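Local coordinates for solute-binding protein (Thermoactinomyces vulgaris, PDB 2ZYO) that binds cyclodextrins and linear maltodextrins, here maltotetraose, and probably delivers them to a membrane sugar transporter, at residues Leu94-Val99 with Gly118-Gly123; Ile134-Leu139 with Ala258-Gly263. One frame throughout, in Å; residues are numbered along the deposited sequence.

Contact 1: Leu94-Val99 with Gly118-Gly123; sequences LQPIQV and GGKLYG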
# COMPACT_ATOMS: atom_id res chain seq x y z
N LEU A 94 -3.99 14.27 14.22
CA LEU A 94 -5.17 14.29 13.36
C LEU A 94 -6.45 14.27 14.17
O LEU A 94 -6.49 13.74 15.28
CB LEU A 94 -5.15 13.10 12.40
CG LEU A 94 -3.92 12.91 11.51
CD1 LEU A 94 -4.07 11.63 10.70
CD2 LEU A 94 -3.69 14.11 10.59
N GLN A 95 -7.50 14.87 13.61
CA GLN A 95 -8.83 14.79 14.19
C GLN A 95 -9.75 14.07 13.21
O GLN A 95 -9.50 14.09 12.00
CB GLN A 95 -9.37 16.19 14.53
CG GLN A 95 -9.46 17.15 13.35
CD GLN A 95 -10.10 18.46 13.73
OE1 GLN A 95 -11.23 18.49 14.23
NE2 GLN A 95 -9.40 19.56 13.50
N PRO A 96 -10.80 13.40 13.73
CA PRO A 96 -11.69 12.66 12.83
C PRO A 96 -12.41 13.59 11.86
O PRO A 96 -12.59 14.78 12.16
CB PRO A 96 -12.71 12.03 13.78
CG PRO A 96 -12.07 12.05 15.12
CD PRO A 96 -11.22 13.28 15.13
N ILE A 97 -12.81 13.06 10.71
CA ILE A 97 -13.72 13.78 9.83
C ILE A 97 -15.14 13.33 10.09
O ILE A 97 -15.39 12.18 10.47
CB ILE A 97 -13.36 13.64 8.32
CG1 ILE A 97 -13.30 12.17 7.89
CG2 ILE A 97 -12.05 14.37 8.02
CD1 ILE A 97 -13.40 11.97 6.38
N GLN A 98 -16.08 14.25 9.91
CA GLN A 98 -17.49 13.95 10.09
C GLN A 98 -18.20 14.07 8.75
O GLN A 98 -18.52 15.17 8.29
CB GLN A 98 -18.10 14.87 11.15
CG GLN A 98 -17.52 14.66 12.54
CD GLN A 98 -18.16 15.54 13.58
OE1 GLN A 98 -17.77 16.70 13.75
NE2 GLN A 98 -19.13 14.99 14.30
N VAL A 99 -18.41 12.91 8.12
CA VAL A 99 -19.16 12.81 6.87
C VAL A 99 -20.20 11.71 7.00
O VAL A 99 -20.05 10.79 7.81
CB VAL A 99 -18.23 12.53 5.65
CG1 VAL A 99 -17.27 13.70 5.41
CG2 VAL A 99 -17.47 11.22 5.81
N GLY A 118 -9.69 3.16 15.55
CA GLY A 118 -10.36 3.23 16.85
C GLY A 118 -11.83 3.63 16.77
O GLY A 118 -12.32 4.36 17.63
N GLY A 119 -12.52 3.15 15.73
CA GLY A 119 -13.94 3.43 15.54
C GLY A 119 -14.27 4.82 15.02
O GLY A 119 -15.41 5.28 15.14
N LYS A 120 -13.27 5.49 14.45
CA LYS A 120 -13.44 6.83 13.89
C LYS A 120 -12.79 6.94 12.52
O LYS A 120 -11.78 6.27 12.25
CB LYS A 120 -12.87 7.89 14.84
CG LYS A 120 -13.55 7.95 16.20
CD LYS A 120 -12.97 9.02 17.11
CE LYS A 120 -13.73 9.09 18.42
NZ LYS A 120 -13.28 10.22 19.29
N LEU A 121 -13.37 7.77 11.66
CA LEU A 121 -12.85 7.97 10.31
C LEU A 121 -11.93 9.18 10.25
O LEU A 121 -12.28 10.26 10.75
CB LEU A 121 -14.00 8.14 9.31
CG LEU A 121 -13.63 8.30 7.83
CD1 LEU A 121 -12.93 7.05 7.31
CD2 LEU A 121 -14.87 8.61 7.01
N TYR A 122 -10.76 9.02 9.64
CA TYR A 122 -9.74 10.08 9.61
C TYR A 122 -9.46 10.69 8.24
O TYR A 122 -8.69 11.64 8.13
CB TYR A 122 -8.46 9.60 10.28
CG TYR A 122 -8.64 9.52 11.77
CD1 TYR A 122 -8.42 10.64 12.57
CD2 TYR A 122 -9.08 8.35 12.38
CE1 TYR A 122 -8.61 10.58 13.95
CE2 TYR A 122 -9.28 8.28 13.75
CZ TYR A 122 -9.05 9.40 14.52
OH TYR A 122 -9.24 9.34 15.88
N GLY A 123 -10.08 10.16 7.19
CA GLY A 123 -9.88 10.75 5.88
C GLY A 123 -10.65 10.12 4.74
O GLY A 123 -11.40 9.16 4.94
O HOH W 1 -7.77 13.22 10.03
O HOH W 2 -15.27 9.98 12.30
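Tyr122 lies beside Pro96, the two side chains pointing the same way, and its ring can be followed outward from the backbone. CB leaves the chain directed away from Leu94-Val99; with CG beside the backbone N (chi1 -72°) the ring swings back toward that segment. CD1 then reaches Leu94 CB at 4.1 Å and the carbonyl of Gln95. CE1 meets the Pro96 ring at CG, 3.9 Å away, while the carbonyl O of Leu94 sits at the ring edge, near its plane. At the tip, OH comes alongside the same Pro96 CG. Leu85 and Val89 of helix 85-90 also touch the tyrosine.

Pro96 CG also touches Lys120 CD at 3.7 Å, the lysine chain running extended beside the proline. The single direct hydrogen bond joins Ile97 N to Leu121 O (2.9 Å, 152° at the hydrogen). Next to it Ile97 and Leu121 cross obliquely, Ile97 CD1 lying 3.7 Å from Leu121 CD2, and Val99 CG2 meets the same methyl from another side. Thr297 and Met300 of helix 293-302 also pack on Ile97.

Two waters fill in the polar links: one bridges Gln95 O and Tyr122 O, the other donates to Ile97 O and accepts from Leu121 N at 3.0 Å. With one direct bond and segments running nearly at right angles, this is no regular strand pairing: apolar packing and water bridges fasten the segment after strand 94-95 to the start of strand 120-136, and the buried Gly123 N is left without a partner.

Contact 2: Ile134-Leu139 with Ala258-Gly263; sequences IYNKKL and AGINVG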
# COMPACT_ATOMS: atom_id res chain seq x y z
N ILE A 134 3.17 -8.85 -12.62
CA ILE A 134 3.61 -8.02 -13.74
C ILE A 134 4.44 -8.91 -14.66
O ILE A 134 5.37 -9.57 -14.21
CB ILE A 134 4.47 -6.82 -13.27
CG1 ILE A 134 3.71 -5.98 -12.23
CG2 ILE A 134 4.88 -5.96 -14.47
CD1 ILE A 134 4.56 -4.91 -11.55
N TYR A 135 4.09 -8.93 -15.94
CA TYR A 135 4.75 -9.84 -16.87
C TYR A 135 5.21 -9.20 -18.18
O TYR A 135 4.67 -8.18 -18.60
CB TYR A 135 3.90 -11.11 -17.11
CG TYR A 135 2.54 -10.89 -17.75
CD1 TYR A 135 2.35 -11.10 -19.11
CD2 TYR A 135 1.44 -10.52 -16.98
CE1 TYR A 135 1.11 -10.92 -19.70
CE2 TYR A 135 0.19 -10.34 -17.56
CZ TYR A 135 0.03 -10.55 -18.92
OH TYR A 135 -1.21 -10.37 -19.49
N ASN A 136 6.22 -9.81 -18.77
CA ASN A 136 6.76 -9.39 -20.06
C ASN A 136 5.98 -10.10 -21.16
O ASN A 136 6.07 -11.32 -21.30
CB ASN A 136 8.25 -9.76 -20.12
CG ASN A 136 8.94 -9.26 -21.38
OD1 ASN A 136 8.31 -9.07 -22.42
ND2 ASN A 136 10.25 -9.06 -21.29
N LYS A 137 5.22 -9.33 -21.94
CA LYS A 137 4.34 -9.89 -22.97
C LYS A 137 5.07 -10.64 -24.09
O LYS A 137 4.45 -11.42 -24.82
CB LYS A 137 3.43 -8.79 -23.56
CG LYS A 137 2.30 -8.37 -22.63
CD LYS A 137 1.46 -7.27 -23.26
CE LYS A 137 0.17 -7.04 -22.48
NZ LYS A 137 -0.72 -6.06 -23.17
N LYS A 138 6.37 -10.42 -24.21
CA LYS A 138 7.19 -11.16 -25.18
C LYS A 138 7.60 -12.54 -24.65
O LYS A 138 8.09 -13.38 -25.41
CB LYS A 138 8.43 -10.36 -25.57
CG LYS A 138 8.14 -9.08 -26.33
CD LYS A 138 9.41 -8.35 -26.73
CE LYS A 138 9.11 -7.00 -27.35
NZ LYS A 138 10.35 -6.22 -27.60
N LEU A 139 7.39 -12.77 -23.35
CA LEU A 139 7.82 -14.00 -22.69
C LEU A 139 6.69 -14.83 -22.10
O LEU A 139 6.84 -16.04 -21.92
CB LEU A 139 8.86 -13.69 -21.61
CG LEU A 139 10.14 -12.95 -22.01
CD1 LEU A 139 10.96 -12.62 -20.78
CD2 LEU A 139 10.97 -13.76 -23.01
N ALA A 258 12.22 1.20 -19.94
CA ALA A 258 13.24 0.23 -20.34
C ALA A 258 12.90 -0.50 -21.65
O ALA A 258 13.76 -1.19 -22.22
CB ALA A 258 13.49 -0.78 -19.22
N GLY A 259 11.66 -0.36 -22.10
CA GLY A 259 11.22 -0.95 -23.37
C GLY A 259 10.45 -2.26 -23.25
O GLY A 259 10.22 -2.94 -24.25
N ILE A 260 10.06 -2.61 -22.03
CA ILE A 260 9.28 -3.83 -21.80
C ILE A 260 7.81 -3.57 -22.12
O ILE A 260 7.24 -2.57 -21.69
CB ILE A 260 9.43 -4.35 -20.34
CG1 ILE A 260 10.91 -4.50 -19.94
CG2 ILE A 260 8.66 -5.67 -20.14
CD1 ILE A 260 11.75 -5.43 -20.82
N ASN A 261 7.22 -4.48 -22.89
CA ASN A 261 5.78 -4.48 -23.12
C ASN A 261 5.13 -5.20 -21.95
O ASN A 261 5.17 -6.43 -21.86
CB ASN A 261 5.44 -5.15 -24.46
CG ASN A 261 3.99 -4.94 -24.88
OD1 ASN A 261 3.26 -4.12 -24.31
ND2 ASN A 261 3.56 -5.69 -25.89
N VAL A 262 4.54 -4.41 -21.06
CA VAL A 262 4.11 -4.88 -19.75
C VAL A 262 2.65 -5.31 -19.71
O VAL A 262 1.76 -4.61 -20.20
CB VAL A 262 4.34 -3.77 -18.67
CG1 VAL A 262 3.86 -4.22 -17.31
CG2 VAL A 262 5.82 -3.38 -18.61
N GLY A 263 2.41 -6.50 -19.15
CA GLY A 263 1.07 -6.94 -18.80
C GLY A 263 0.95 -7.02 -17.29
O GLY A 263 1.96 -7.19 -16.59
O HOH W 3 8.79 -6.77 -23.84
O HOH W 4 11.09 -5.80 -24.83
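The Tyr135 ring lays one face over Gly263: CA of the glycine is 3.8 Å from the ring centroid and 16° off the normal, a CH-pi contact offset toward the rim. Chi1 of 62° sets CG between the backbone N and the carbonyl carbon and folds the ring over its strand partner, whose lack of a side chain permits this closeness. Met140 and Val143 also touch the tyrosine.

The amide of Asn136 meets Ile260 CG2 through CG at 3.8 Å, the side chains crossing at about a right angle. Its OD1 accepts from Lys138 N (3.0 Å), closing an Asx turn, and also accepts a hydrogen bond from a water that in turn accepts from Asn261 N. Lys137 runs extended past Asn261, CD lying 3.7 Å from ND2. On the side of Asn136 and Val262, Ile134 CG2 presses tightly on Val262 CG1 at 3.5 Å.

Tyr135 and Gly263 exchange two nearly straight backbone bonds, and Lys137 N adds a third to Asn261 O (2.9 Å). Gly259 ends helix 252-257 in a Schellman motif. Tyr135-Gly263, hydrogen-bonded, and Asn136-Val262, non-hydrogen-bonded, form a short antiparallel ladder at the end of the long strand 120-136, which the Asx turn closes.

Strand 120-136 runs through both contacts: contact 1 holds its beginning and contact 2 its end, with centres about 41 Å apart on opposite sides of the chain's centre. Both belong to the same mixed sheet, and each mixes buried with exposed residues, so neither is a pure core contact. Their chemistry differs with their place. In contact 1 the strand's first residues meet a loop leaving strand 94-95, held largely by apolar packing and waters, with helices 85-90 and 293-302 packing against it. Contact 2 is true strand pairing with 262-265, backbone bonds dominating, with the exposed Lys137 and Asn261 side chains on its solvent side. The side chain of Ile134 is about 11 Å from a bound glucose.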